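PDB 4EQ3: interferon gamma receptor 1 from Gallus gallus, which probably binds the cytokine interferon gamma outside the cell through two fibronectin type III-like domains and so serves as a cytokine receptor chain. Local coordinates for residues V45-Y48 with L49-K52; Q54-S57 with T58-N61; I73-I76 with F77-Y80; E131-V135 with E136-W140; F197-L200 with I201-A204. One frame throughout, in Å; residues are numbered along the deposited sequence.

Contact 1 (V45-Y48 with L49-K52); sequences VKPY and LSGK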
loop_
_atom_site.group_PDB
_atom_site.type_symbol
_atom_site.label_atom_id
_atom_site.label_comp_id
_atom_site.label_asym_id
_atom_site.label_seq_id
_atom_site.Cartn_x
_atom_site.Cartn_y
_atom_site.Cartn_z
ATOM N N VAL A 45 15.978 -8.513 9.610
ATOM C CA VAL A 45 14.601 -8.330 10.054
ATOM C C VAL A 45 14.324 -9.113 11.348
ATOM O O VAL A 45 14.800 -10.225 11.509
ATOM C CB VAL A 45 13.626 -8.780 8.970
ATOM C CG1 VAL A 45 13.934 -10.209 8.537
ATOM C CG2 VAL A 45 12.183 -8.642 9.448
ATOM N N LYS A 46 13.611 -8.532 12.276
ATOM C CA LYS A 46 13.179 -9.211 13.478
ATOM C C LYS A 46 11.639 -9.446 13.434
ATOM O O LYS A 46 10.892 -8.544 13.620
ATOM C CB LYS A 46 13.620 -8.438 14.701
ATOM C CG LYS A 46 13.115 -8.979 15.981
ATOM C CD LYS A 46 13.841 -8.516 17.179
ATOM C CE LYS A 46 13.705 -7.052 17.449
ATOM N NZ LYS A 46 13.795 -6.662 18.815
ATOM N N PRO A 47 11.233 -10.675 13.133
ATOM C CA PRO A 47 9.816 -11.038 13.056
ATOM C C PRO A 47 9.262 -11.248 14.456
ATOM O O PRO A 47 10.026 -11.572 15.366
ATOM C CB PRO A 47 9.833 -12.374 12.316
ATOM C CG PRO A 47 11.264 -12.600 11.892
ATOM C CD PRO A 47 12.100 -11.821 12.830
ATOM N N TYR A 48 7.954 -11.093 14.628
ATOM C CA TYR A 48 7.374 -11.092 15.969
ATOM C C TYR A 48 7.464 -12.453 16.672
ATOM O O TYR A 48 7.673 -12.512 17.882
ATOM C CB TYR A 48 5.923 -10.585 15.933
ATOM C CG TYR A 48 4.873 -11.677 15.863
ATOM C CD1 TYR A 48 4.209 -12.096 17.009
ATOM C CD2 TYR A 48 4.548 -12.288 14.654
ATOM C CE1 TYR A 48 3.251 -13.095 16.958
ATOM C CE2 TYR A 48 3.587 -13.285 14.590
ATOM C CZ TYR A 48 2.940 -13.684 15.750
ATOM O OH TYR A 48 1.984 -14.677 15.718
ATOM N N LEU A 49 7.317 -13.535 15.910
ATOM C CA LEU A 49 7.274 -14.885 16.475
ATOM C C LEU A 49 8.567 -15.292 17.152
ATOM O O LEU A 49 8.557 -15.748 18.291
ATOM C CB LEU A 49 6.927 -15.924 15.402
ATOM C CG LEU A 49 5.437 -16.233 15.255
ATOM C CD1 LEU A 49 5.168 -17.171 14.083
ATOM C CD2 LEU A 49 4.874 -16.798 16.558
ATOM N N SER A 50 9.680 -15.150 16.439
ATOM C CA SER A 50 10.966 -15.558 16.981
ATOM C C SER A 50 11.534 -14.478 17.879
ATOM O O SER A 50 12.294 -14.768 18.802
ATOM C CB SER A 50 11.947 -15.858 15.856
ATOM O OG SER A 50 12.114 -14.718 15.039
ATOM N N GLY A 51 11.161 -13.230 17.611
ATOM C CA GLY A 51 11.672 -12.104 18.370
ATOM C C GLY A 51 13.178 -11.971 18.256
ATOM O O GLY A 51 13.821 -11.351 19.106
ATOM N N LYS A 52 13.731 -12.580 17.216
ATOM C CA LYS A 52 15.145 -12.493 16.914
ATOM C C LYS A 52 15.474 -11.974 15.497
ATOM O O LYS A 52 14.808 -12.303 14.584
ATOM C CB LYS A 52 15.819 -13.843 17.186
ATOM C CG LYS A 52 15.924 -14.169 18.617
ATOM C CD LYS A 52 15.902 -15.649 18.888
ATOM C CE LYS A 52 16.363 -15.926 20.260
ATOM N NZ LYS A 52 15.792 -14.938 21.141
#
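Tyr48 and Leu49 run side by side where the chain turns between strands 40-46 and 54-62. At the base of the tyrosine, Tyr48 CB is 3.3 Å from Leu49 N and Tyr48 CG is 3.1 Å from Leu49 N. This closeness follows from the two residues being adjacent, and it puts the nitrogen over one face of the ring. Further out, Tyr48 CE2 lies 3.5 Å from Leu49 CG. The tip, Tyr48 OH, ends beside the branch, 3.7 Å from Leu49 CD2. Leu49 CG makes a CH-pi contact over the face, 28° off the ring normal. The Tyr48 ring also stacks with His78.

The backbone forms an alpha turn. Gly51 N donates to Pro47 O at 3.0 Å, with the donor tilted 18° from the carbonyl plane. Gly51 has positive phi, a conformation that favours glycine. At the end of strand 40-46, Lys46 CG is anti to the backbone N (chi1 174°), and Lys46 CD rests 3.4 Å from Gly51 O. The chain then bends at chi3, and Lys46 makes a cation-pi contact with Trp81.

One backbone bond closes the turn. A weak bond from Lys52 N to Ser50 OG supplements it, while the Tyr48-Leu49 contact is apolar.

Contact 2 (Q54-S57 with T58-N61); sequences QTVS and TCVN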
loop_
_atom_site.group_PDB
_atom_site.type_symbol
_atom_site.label_atom_id
_atom_site.label_comp_id
_atom_site.label_asym_id
_atom_site.label_seq_id
_atom_site.Cartn_x
_atom_site.Cartn_y
_atom_site.Cartn_z
ATOM N N GLN A 54 17.164 -11.827 11.910
ATOM C CA GLN A 54 17.704 -12.774 10.960
ATOM C C GLN A 54 18.005 -12.012 9.682
ATOM O O GLN A 54 17.454 -10.935 9.449
ATOM C CB GLN A 54 16.696 -13.874 10.677
ATOM C CG GLN A 54 15.506 -13.416 9.872
ATOM C CD GLN A 54 14.485 -14.513 9.709
ATOM O OE1 GLN A 54 14.025 -15.095 10.692
ATOM N NE2 GLN A 54 14.119 -14.803 8.466
ATOM N N THR A 55 18.870 -12.574 8.850
ATOM C CA THR A 55 19.286 -11.905 7.628
ATOM C C THR A 55 18.168 -11.831 6.588
ATOM O O THR A 55 17.413 -12.785 6.394
ATOM C CB THR A 55 20.551 -12.577 7.024
ATOM O OG1 THR A 55 21.664 -11.679 7.140
ATOM C CG2 THR A 55 20.338 -12.932 5.558
ATOM N N VAL A 56 18.062 -10.678 5.936
ATOM C CA VAL A 56 17.206 -10.523 4.768
ATOM C C VAL A 56 18.001 -10.941 3.534
ATOM O O VAL A 56 18.810 -10.172 3.025
ATOM C CB VAL A 56 16.760 -9.069 4.595
ATOM C CG1 VAL A 56 15.857 -8.949 3.389
ATOM C CG2 VAL A 56 16.054 -8.581 5.857
ATOM N N SER A 57 17.767 -12.158 3.056
ATOM C CA SER A 57 18.676 -12.791 2.103
ATOM C C SER A 57 18.964 -11.936 0.873
ATOM O O SER A 57 20.106 -11.859 0.423
ATOM C CB SER A 57 18.145 -14.156 1.679
ATOM O OG SER A 57 16.893 -14.030 1.022
ATOM N N THR A 58 17.929 -11.295 0.338
ATOM C CA THR A 58 18.056 -10.493 -0.873
ATOM C C THR A 58 18.799 -9.188 -0.629
ATOM O O THR A 58 19.014 -8.418 -1.560
ATOM C CB THR A 58 16.676 -10.122 -1.430
ATOM O OG1 THR A 58 15.899 -9.532 -0.381
ATOM C CG2 THR A 58 15.954 -11.349 -1.951
ATOM N N CYS A 59 19.183 -8.933 0.616
ATOM C CA CYS A 59 19.828 -7.670 0.959
ATOM C C CYS A 59 21.084 -7.879 1.811
ATOM O O CYS A 59 21.247 -7.265 2.871
ATOM C CB CYS A 59 18.842 -6.726 1.669
ATOM S SG CYS A 59 17.392 -6.246 0.686
ATOM N N VAL A 60 21.972 -8.747 1.337
ATOM C CA VAL A 60 23.265 -8.944 1.979
ATOM C C VAL A 60 24.360 -8.525 1.010
ATOM O O VAL A 60 24.359 -8.937 -0.153
ATOM C CB VAL A 60 23.488 -10.414 2.391
ATOM C CG1 VAL A 60 24.805 -10.559 3.146
ATOM C CG2 VAL A 60 22.340 -10.905 3.252
ATOM N N ASN A 61 25.265 -7.717 1.490
ATOM C CA ASN A 61 26.357 -7.214 0.694
ATOM C C ASN A 61 25.875 -6.490 -0.540
ATOM O O ASN A 61 26.341 -6.759 -1.600
ATOM C CB ASN A 61 27.297 -8.350 0.243
ATOM C CG ASN A 61 27.982 -9.063 1.386
ATOM O OD1 ASN A 61 28.184 -8.524 2.435
ATOM N ND2 ASN A 61 28.386 -10.271 1.135
HETATM O O HOH W 1 21.958 -10.066 -0.679
#
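Val56 and Cys59 close a type I beta turn at a corner of strand 54-62. The strand belongs to the N-terminal fibronectin type III-like domain and forms a hairpin with strand 40-46. The tight part is the buried one, made by Val56 and Cys59. Cys59 N donates to Val56 O at 2.7 Å, from above the carbonyl plane and 36° out of it. The methyl CG1 of Val56 stands anti to the backbone N (chi1 -179°). This brings Val56 CG1 to 4.1 Å from Cys59 CB. Cys59 SG is also 4.1 Å from Val56 CG1. A disulfide from Cys59 to Cys67 joins the corner to strand 66-68. Val56 and Cys59 both pack on Val43 and make backbone hydrogen bonds with it, which joins the corner to the sheet.

The solvent side is looser in character. Thr55, Ser57 and Thr58 are exposed there. Thr58 OG1 lies 3.8 Å from Val56 CG1. Thr55 and Val60 cross at about a right angle, and Thr55 CG2 touches Val60 CG2 at 3.7 Å. Water 1 bridges Ser57 O and Val60 O, donating to both. Its approach to Val60 N is too short to be reliable. Val60 CG2 also leans over the turn, 3.6 Å from Val56 O.

Contact 3 (I73-I76 with F77-Y80); sequences INEI and FHSY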
loop_
_atom_site.group_PDB
_atom_site.type_symbol
_atom_site.label_atom_id
_atom_site.label_comp_id
_atom_site.label_asym_id
_atom_site.label_seq_id
_atom_site.Cartn_x
_atom_site.Cartn_y
_atom_site.Cartn_z
ATOM N N ILE A 73 7.492 -9.621 4.991
ATOM C CA ILE A 73 6.381 -9.181 5.819
ATOM C C ILE A 73 5.132 -9.957 5.474
ATOM O O ILE A 73 4.594 -9.837 4.376
ATOM C CB ILE A 73 6.140 -7.678 5.645
ATOM C CG1 ILE A 73 7.372 -6.908 6.135
ATOM C CG2 ILE A 73 4.871 -7.248 6.375
ATOM C CD1 ILE A 73 7.364 -5.431 5.805
ATOM N N ASN A 74 4.679 -10.787 6.404
ATOM C CA ASN A 74 3.499 -11.597 6.138
ATOM C C ASN A 74 2.555 -11.607 7.329
ATOM O O ASN A 74 1.797 -12.558 7.540
ATOM C CB ASN A 74 3.899 -13.011 5.739
ATOM C CG ASN A 74 4.999 -13.562 6.603
ATOM O OD1 ASN A 74 4.820 -13.747 7.808
ATOM N ND2 ASN A 74 6.156 -13.827 5.997
ATOM N N GLU A 75 2.627 -10.532 8.103
ATOM C CA GLU A 75 1.723 -10.297 9.217
ATOM C C GLU A 75 1.311 -8.843 9.094
ATOM O O GLU A 75 2.161 -7.978 8.896
ATOM C CB GLU A 75 2.449 -10.511 10.547
ATOM C CG GLU A 75 2.912 -11.945 10.798
ATOM C CD GLU A 75 1.753 -12.889 11.068
ATOM O OE1 GLU A 75 0.644 -12.400 11.370
ATOM O OE2 GLU A 75 1.951 -14.119 10.971
ATOM N N ILE A 76 0.018 -8.566 9.191
ATOM C CA ILE A 76 -0.443 -7.186 9.072
ATOM C C ILE A 76 -0.594 -6.508 10.442
ATOM O O ILE A 76 -0.480 -5.289 10.551
ATOM C CB ILE A 76 -1.768 -7.092 8.269
ATOM C CG1 ILE A 76 -1.911 -5.714 7.607
ATOM C CG2 ILE A 76 -2.971 -7.422 9.151
ATOM C CD1 ILE A 76 -2.960 -5.680 6.475
ATOM N N PHE A 77 -0.827 -7.305 11.482
ATOM C CA PHE A 77 -1.111 -6.762 12.819
ATOM C C PHE A 77 0.063 -6.813 13.787
ATOM O O PHE A 77 0.151 -5.992 14.703
ATOM C CB PHE A 77 -2.351 -7.432 13.426
ATOM C CG PHE A 77 -3.606 -7.182 12.638
ATOM C CD1 PHE A 77 -4.107 -5.898 12.507
ATOM C CD2 PHE A 77 -4.278 -8.221 12.023
ATOM C CE1 PHE A 77 -5.258 -5.653 11.775
ATOM C CE2 PHE A 77 -5.430 -7.980 11.281
ATOM C CZ PHE A 77 -5.917 -6.695 11.165
ATOM N N HIS A 78 0.974 -7.757 13.594
ATOM C CA HIS A 78 2.117 -7.858 14.498
ATOM C C HIS A 78 3.258 -6.957 14.038
ATOM O O HIS A 78 3.255 -6.478 12.904
ATOM C CB HIS A 78 2.592 -9.300 14.621
ATOM C CG HIS A 78 1.548 -10.238 15.141
ATOM N ND1 HIS A 78 1.024 -10.135 16.411
ATOM C CD2 HIS A 78 0.935 -11.299 14.564
ATOM C CE1 HIS A 78 0.131 -11.091 16.594
ATOM N NE2 HIS A 78 0.062 -11.813 15.491
ATOM N N SER A 79 4.227 -6.739 14.925
ATOM C CA SER A 79 5.309 -5.786 14.702
ATOM C C SER A 79 6.537 -6.412 14.035
ATOM O O SER A 79 6.776 -7.621 14.125
ATOM C CB SER A 79 5.729 -5.137 16.031
ATOM O OG SER A 79 4.656 -4.437 16.639
ATOM N N TYR A 80 7.304 -5.567 13.352
ATOM C CA TYR A 80 8.583 -5.956 12.772
ATOM C C TYR A 80 9.587 -4.866 13.101
ATOM O O TYR A 80 9.225 -3.692 13.212
ATOM C CB TYR A 80 8.486 -6.073 11.246
ATOM C CG TYR A 80 7.738 -7.282 10.707
ATOM C CD1 TYR A 80 8.414 -8.453 10.371
ATOM C CD2 TYR A 80 6.365 -7.235 10.492
ATOM C CE1 TYR A 80 7.735 -9.553 9.849
ATOM C CE2 TYR A 80 5.684 -8.329 9.970
ATOM C CZ TYR A 80 6.375 -9.480 9.657
ATOM O OH TYR A 80 5.688 -10.555 9.152
HETATM O O HOH W 2 7.002 -13.042 9.573
HETATM O O HOH W 3 3.262 -5.618 10.343
HETATM O O HOH W 4 -0.972 -10.049 12.102
#
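Tyr80 reaches back across the loop to Asn74, and this pair makes the direct hydrogen bond of the contact. Asn74 N donates to Tyr80 OH at 2.9 Å, with an N-H...O angle of 163°. Glu75 N is 3.2 Å from Tyr80 OH. The edge of the tyrosine ring has Glu75 O in its plane.

Water makes the other polar links. Water 2 donates to Asn74 OD1 and is also hydrogen-bonded to Tyr80 OH. Water 3 donates to both Glu75 O and His78 O. Water 4 donates to Glu75 OE1 and accepts from Phe77 N, so it ties the carboxylate to the backbone beyond the bend.

The loop is the crossover from strand 66-68 to strand 81-88 of the N-terminal fibronectin type III-like domain. Tyr80 sits where such domains often have a tyrosine corner, but here the bond spans six residues, wider than that motif allows.

Apolar contacts form at the start of the loop and at its bend. Ile73 CG2 packs on Tyr80 CE2 at 3.8 Å, and Ile73 CG1 lies over one face of that ring. Ile76 CG2 sits between its backbone N and carbonyl carbon, which sets it over the Phe77 ring. Ile76 CG2 is 3.3 Å from the Phe77 ring centroid, 16° off the normal, and makes a CH-pi contact.

Charged and aromatic groups meet at Glu75 and His78. They lie side by side, pointing the same way. Glu75 OE1 comes to the ring edge, 3.4 Å from His78 CD2. The carboxylate and the imidazole are turned 58° from each other.

Contact 4 (E131-V135 with E136-W140); sequences EFPSV and EVRPW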
loop_
_atom_site.group_PDB
_atom_site.type_symbol
_atom_site.label_atom_id
_atom_site.label_comp_id
_atom_site.label_asym_id
_atom_site.label_seq_id
_atom_site.Cartn_x
_atom_site.Cartn_y
_atom_site.Cartn_z
ATOM N N GLU A 131 -1.981 -2.369 -8.348
ATOM C CA GLU A 131 -0.763 -2.592 -7.602
ATOM C C GLU A 131 -0.809 -3.719 -6.597
ATOM O O GLU A 131 0.171 -4.228 -6.227
ATOM C CB GLU A 131 -0.367 -1.354 -6.868
ATOM C CG GLU A 131 -0.434 -0.154 -7.684
ATOM C CD GLU A 131 -1.683 0.690 -7.428
ATOM O OE1 GLU A 131 -1.484 1.902 -7.487
ATOM O OE2 GLU A 131 -2.813 0.174 -7.199
ATOM N N PHE A 132 -1.980 -4.090 -6.163
ATOM C CA PHE A 132 -2.053 -5.131 -5.137
ATOM C C PHE A 132 -1.448 -6.426 -5.663
ATOM O O PHE A 132 -1.685 -6.814 -6.806
ATOM C CB PHE A 132 -3.488 -5.367 -4.654
ATOM C CG PHE A 132 -4.038 -4.253 -3.799
ATOM C CD1 PHE A 132 -3.233 -3.201 -3.404
ATOM C CD2 PHE A 132 -5.365 -4.265 -3.401
ATOM C CE1 PHE A 132 -3.737 -2.175 -2.629
ATOM C CE2 PHE A 132 -5.883 -3.247 -2.631
ATOM C CZ PHE A 132 -5.072 -2.198 -2.238
ATOM N N PRO A 133 -0.655 -7.101 -4.832
ATOM C CA PRO A 133 -0.006 -8.324 -5.315
ATOM C C PRO A 133 -1.000 -9.472 -5.502
ATOM O O PRO A 133 -2.020 -9.536 -4.813
ATOM C CB PRO A 133 1.013 -8.640 -4.218
ATOM C CG PRO A 133 0.449 -7.981 -2.975
ATOM C CD PRO A 133 -0.254 -6.743 -3.461
ATOM N N SER A 134 -0.706 -10.348 -6.456
ATOM C CA SER A 134 -1.534 -11.508 -6.742
ATOM C C SER A 134 -1.577 -12.444 -5.539
ATOM O O SER A 134 -0.555 -12.716 -4.926
ATOM C CB SER A 134 -0.977 -12.254 -7.962
ATOM O OG SER A 134 -1.492 -13.579 -8.050
ATOM N N VAL A 135 -2.763 -12.936 -5.209
ATOM C CA VAL A 135 -2.903 -13.867 -4.096
ATOM C C VAL A 135 -2.102 -15.141 -4.347
ATOM O O VAL A 135 -1.606 -15.772 -3.408
ATOM C CB VAL A 135 -4.385 -14.212 -3.835
ATOM C CG1 VAL A 135 -4.762 -15.540 -4.493
ATOM C CG2 VAL A 135 -4.655 -14.253 -2.341
ATOM N N GLU A 136 -1.971 -15.503 -5.622
ATOM C CA GLU A 136 -1.228 -16.690 -6.028
ATOM C C GLU A 136 0.251 -16.563 -5.697
ATOM O O GLU A 136 0.929 -17.560 -5.448
ATOM C CB GLU A 136 -1.403 -16.957 -7.530
ATOM C CG GLU A 136 -2.627 -17.786 -7.875
ATOM C CD GLU A 136 -3.798 -16.941 -8.351
ATOM O OE1 GLU A 136 -3.555 -15.905 -9.009
ATOM O OE2 GLU A 136 -4.959 -17.318 -8.076
ATOM N N VAL A 137 0.754 -15.332 -5.694
ATOM C CA VAL A 137 2.158 -15.098 -5.377
ATOM C C VAL A 137 2.370 -14.848 -3.883
ATOM O O VAL A 137 3.447 -15.115 -3.344
ATOM C CB VAL A 137 2.733 -13.925 -6.199
ATOM C CG1 VAL A 137 4.179 -13.650 -5.803
ATOM C CG2 VAL A 137 2.637 -14.232 -7.690
ATOM N N ARG A 138 1.346 -14.331 -3.215
ATOM C CA ARG A 138 1.419 -14.109 -1.772
ATOM C C ARG A 138 0.191 -14.688 -1.084
ATOM O O ARG A 138 -0.731 -13.960 -0.723
ATOM C CB ARG A 138 1.568 -12.623 -1.453
ATOM C CG ARG A 138 2.955 -12.092 -1.722
ATOM C CD ARG A 138 3.043 -10.631 -1.378
ATOM N NE ARG A 138 4.236 -10.028 -1.956
ATOM C CZ ARG A 138 4.393 -8.724 -2.158
ATOM N NH1 ARG A 138 3.425 -7.871 -1.827
ATOM N NH2 ARG A 138 5.519 -8.273 -2.696
ATOM N N PRO A 139 0.175 -16.016 -0.916
ATOM C CA PRO A 139 -0.991 -16.725 -0.380
ATOM C C PRO A 139 -1.440 -16.176 0.978
ATOM O O PRO A 139 -2.625 -16.258 1.299
ATOM C CB PRO A 139 -0.493 -18.169 -0.255
ATOM C CG PRO A 139 0.570 -18.285 -1.314
ATOM C CD PRO A 139 1.259 -16.936 -1.298
ATOM N N TRP A 140 -0.521 -15.615 1.756
ATOM C CA TRP A 140 -0.901 -15.073 3.055
ATOM C C TRP A 140 -1.846 -13.888 2.914
ATOM O O TRP A 140 -2.465 -13.463 3.881
ATOM C CB TRP A 140 0.331 -14.681 3.865
ATOM C CG TRP A 140 0.948 -13.365 3.488
ATOM C CD1 TRP A 140 1.927 -13.151 2.561
ATOM C CD2 TRP A 140 0.657 -12.088 4.064
ATOM N NE1 TRP A 140 2.253 -11.816 2.517
ATOM C CE2 TRP A 140 1.482 -11.143 3.428
ATOM C CE3 TRP A 140 -0.232 -11.651 5.050
ATOM C CZ2 TRP A 140 1.453 -9.790 3.750
ATOM C CZ3 TRP A 140 -0.262 -10.305 5.368
ATOM C CH2 TRP A 140 0.575 -9.392 4.720
#
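Pro133 and Arg138 meet at a slant. The arginine chain, extended from CG to NE, crosses the proline ring obliquely and brings Arg138 NH1 to 3.2 Å from Pro133 CG. Arg138 CD is also 4.0 Å from Pro133 CB. The charged end is held by others: NE forms a salt bridge with Glu71, and NH1 makes a weak bond to Phe24 O. Glu71 belongs to the N-terminal domain, so this arginine reaches across to it.

Ser134 faces the other half of the turn. Its O accepts two bonds. Arg138 N donates to Ser134 O in the carbonyl plane at 3.0 Å. Val137 N is also 3.0 Å from Ser134 O but stands 64° above that plane. Ser134 OG is anti to the backbone N (chi1 163°) and takes a weak bond from Glu136 N at 3.1 Å. This resembles an ST turn. Ser134 OG also lies beside the bent Glu136 side chain, 3.4 Å from Glu136 CB. Val135 O receives a CA-H...O contact from Pro139.

The turn joins strand 122-128 to helix 142-145. Val135 packs on Arg142 and Tyr145 of that helix, and Pro133 O is hydrogen-bonded to Tyr145 OH.

Contact 5 (F197-L200 with I201-A204); sequences FDDL and IVGA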
loop_
_atom_site.group_PDB
_atom_site.type_symbol
_atom_site.label_atom_id
_atom_site.label_comp_id
_atom_site.label_asym_id
_atom_site.label_seq_id
_atom_site.Cartn_x
_atom_site.Cartn_y
_atom_site.Cartn_z
ATOM N N PHE A 197 -10.808 -4.426 6.671
ATOM C CA PHE A 197 -11.391 -4.620 8.002
ATOM C C PHE A 197 -12.227 -3.419 8.413
ATOM O O PHE A 197 -12.022 -2.853 9.491
ATOM C CB PHE A 197 -10.302 -4.827 9.050
ATOM C CG PHE A 197 -9.379 -5.966 8.749
ATOM C CD1 PHE A 197 -9.717 -7.260 9.106
ATOM C CD2 PHE A 197 -8.165 -5.750 8.124
ATOM C CE1 PHE A 197 -8.867 -8.312 8.825
ATOM C CE2 PHE A 197 -7.310 -6.806 7.857
ATOM C CZ PHE A 197 -7.664 -8.082 8.208
ATOM N N ASP A 198 -13.170 -3.039 7.555
ATOM C CA ASP A 198 -13.968 -1.832 7.751
ATOM C C ASP A 198 -13.086 -0.594 7.809
ATOM O O ASP A 198 -12.786 0.011 6.769
ATOM C CB ASP A 198 -14.845 -1.930 9.002
ATOM C CG ASP A 198 -15.834 -3.078 8.931
ATOM O OD1 ASP A 198 -16.362 -3.329 7.824
ATOM O OD2 ASP A 198 -16.078 -3.732 9.976
ATOM N N ASP A 199 -12.662 -0.207 9.007
ATOM C CA ASP A 199 -11.912 1.040 9.145
ATOM C C ASP A 199 -10.519 0.933 9.788
ATOM O O ASP A 199 -9.904 1.951 10.102
ATOM C CB ASP A 199 -12.762 2.094 9.861
ATOM C CG ASP A 199 -13.888 2.628 8.982
ATOM O OD1 ASP A 199 -14.856 3.201 9.534
ATOM O OD2 ASP A 199 -13.806 2.476 7.737
ATOM N N LEU A 200 -10.017 -0.285 9.966
ATOM C CA LEU A 200 -8.665 -0.470 10.486
ATOM C C LEU A 200 -7.599 0.067 9.521
ATOM O O LEU A 200 -6.566 0.590 9.944
ATOM C CB LEU A 200 -8.407 -1.937 10.813
ATOM C CG LEU A 200 -9.282 -2.541 11.920
ATOM C CD1 LEU A 200 -8.789 -3.927 12.290
ATOM C CD2 LEU A 200 -9.338 -1.646 13.157
ATOM N N ILE A 201 -7.856 -0.074 8.223
ATOM C CA ILE A 201 -6.986 0.472 7.189
ATOM C C ILE A 201 -7.864 1.188 6.180
ATOM O O ILE A 201 -8.780 0.594 5.618
ATOM C CB ILE A 201 -6.203 -0.634 6.464
ATOM C CG1 ILE A 201 -5.452 -1.512 7.481
ATOM C CG2 ILE A 201 -5.253 -0.020 5.428
ATOM C CD1 ILE A 201 -4.619 -2.619 6.875
ATOM N N VAL A 202 -7.594 2.470 5.974
ATOM C CA VAL A 202 -8.380 3.277 5.053
ATOM C C VAL A 202 -7.463 4.039 4.103
ATOM O O VAL A 202 -6.569 4.770 4.536
ATOM C CB VAL A 202 -9.298 4.260 5.799
ATOM C CG1 VAL A 202 -10.280 4.899 4.828
ATOM C CG2 VAL A 202 -10.041 3.536 6.927
ATOM N N GLY A 203 -7.691 3.849 2.807
ATOM C CA GLY A 203 -6.854 4.445 1.780
ATOM C C GLY A 203 -7.239 5.856 1.380
ATOM O O GLY A 203 -8.277 6.371 1.792
ATOM N N ALA A 204 -6.381 6.488 0.584
ATOM C CA ALA A 204 -6.645 7.825 0.054
ATOM C C ALA A 204 -7.747 7.739 -0.994
ATOM O O ALA A 204 -7.944 6.687 -1.597
ATOM C CB ALA A 204 -5.378 8.412 -0.567
#
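A type II' beta turn from Phe197 to Leu200 links strands 186-196 and 201-213 of the C-terminal fibronectin type III-like domain, and its Asp199 touches Val202 at the start of the second strand. The turn closes within itself: Leu200 N donates to Phe197 O at 3.3 Å. Asp198 takes the second position with positive phi (60°), a place where glycine is common in such turns. What joins the turn to the strand is packing.

Val202 CG2 supplies the packing back onto Asp199. The first torsion of the valine sets this methyl on the side of its own backbone N, with the other methyl, CG1, opposite that nitrogen (chi1 -170°). Val202 CG2 thereby lies 3.6 Å from Asp199 O. The aspartate and valine side chains slant across each other, and Asp199 OD2 comes within 4.0 Å of Val202 CG2. Asp199 OD2 also lies 2.8 Å from Asp198 O, but both atoms are acceptors and this is not a hydrogen bond.

Leu200 turns its end away from the strand and packs on Phe77 of the N-terminal domain, with which Phe197 makes an edge-to-face contact. Leu200 O is hydrogen-bonded to Gln104 NE2. Ile201 is buried and rests on Ile76, Ile109 and Phe196, so the hairpin end takes part in the junction between the two domains. Against the turn itself, Ile201 uses its CG1: Ile201 CG1 lies 3.4 Å from Leu200 O.

Overall arrangement
Contacts 1, 2 and 3 lie in the N-terminal domain, and contacts 4 and 5 in the C-terminal one. Contacts 1 and 2 are consecutive along one hairpin, their centres 15 Å apart, and meet where Val45 N probably bonds to Gln54 O at 2.8 Å. Contact 3 is the hub. It touches contact 1 through Tyr48 CE2 and His78 CD2 at 3.3 Å. It also meets both C-terminal contacts, each with its centre 16 Å away. Trp140 of contact 4 packs on 73-76, and Ile201 CD1 of contact 5 lies 3.5 Å from Ile76 CD1. Contacts 2 and 5 are farthest apart, with centres 32 Å apart. Contacts 3, 4 and 5 thus mark the interdomain junction.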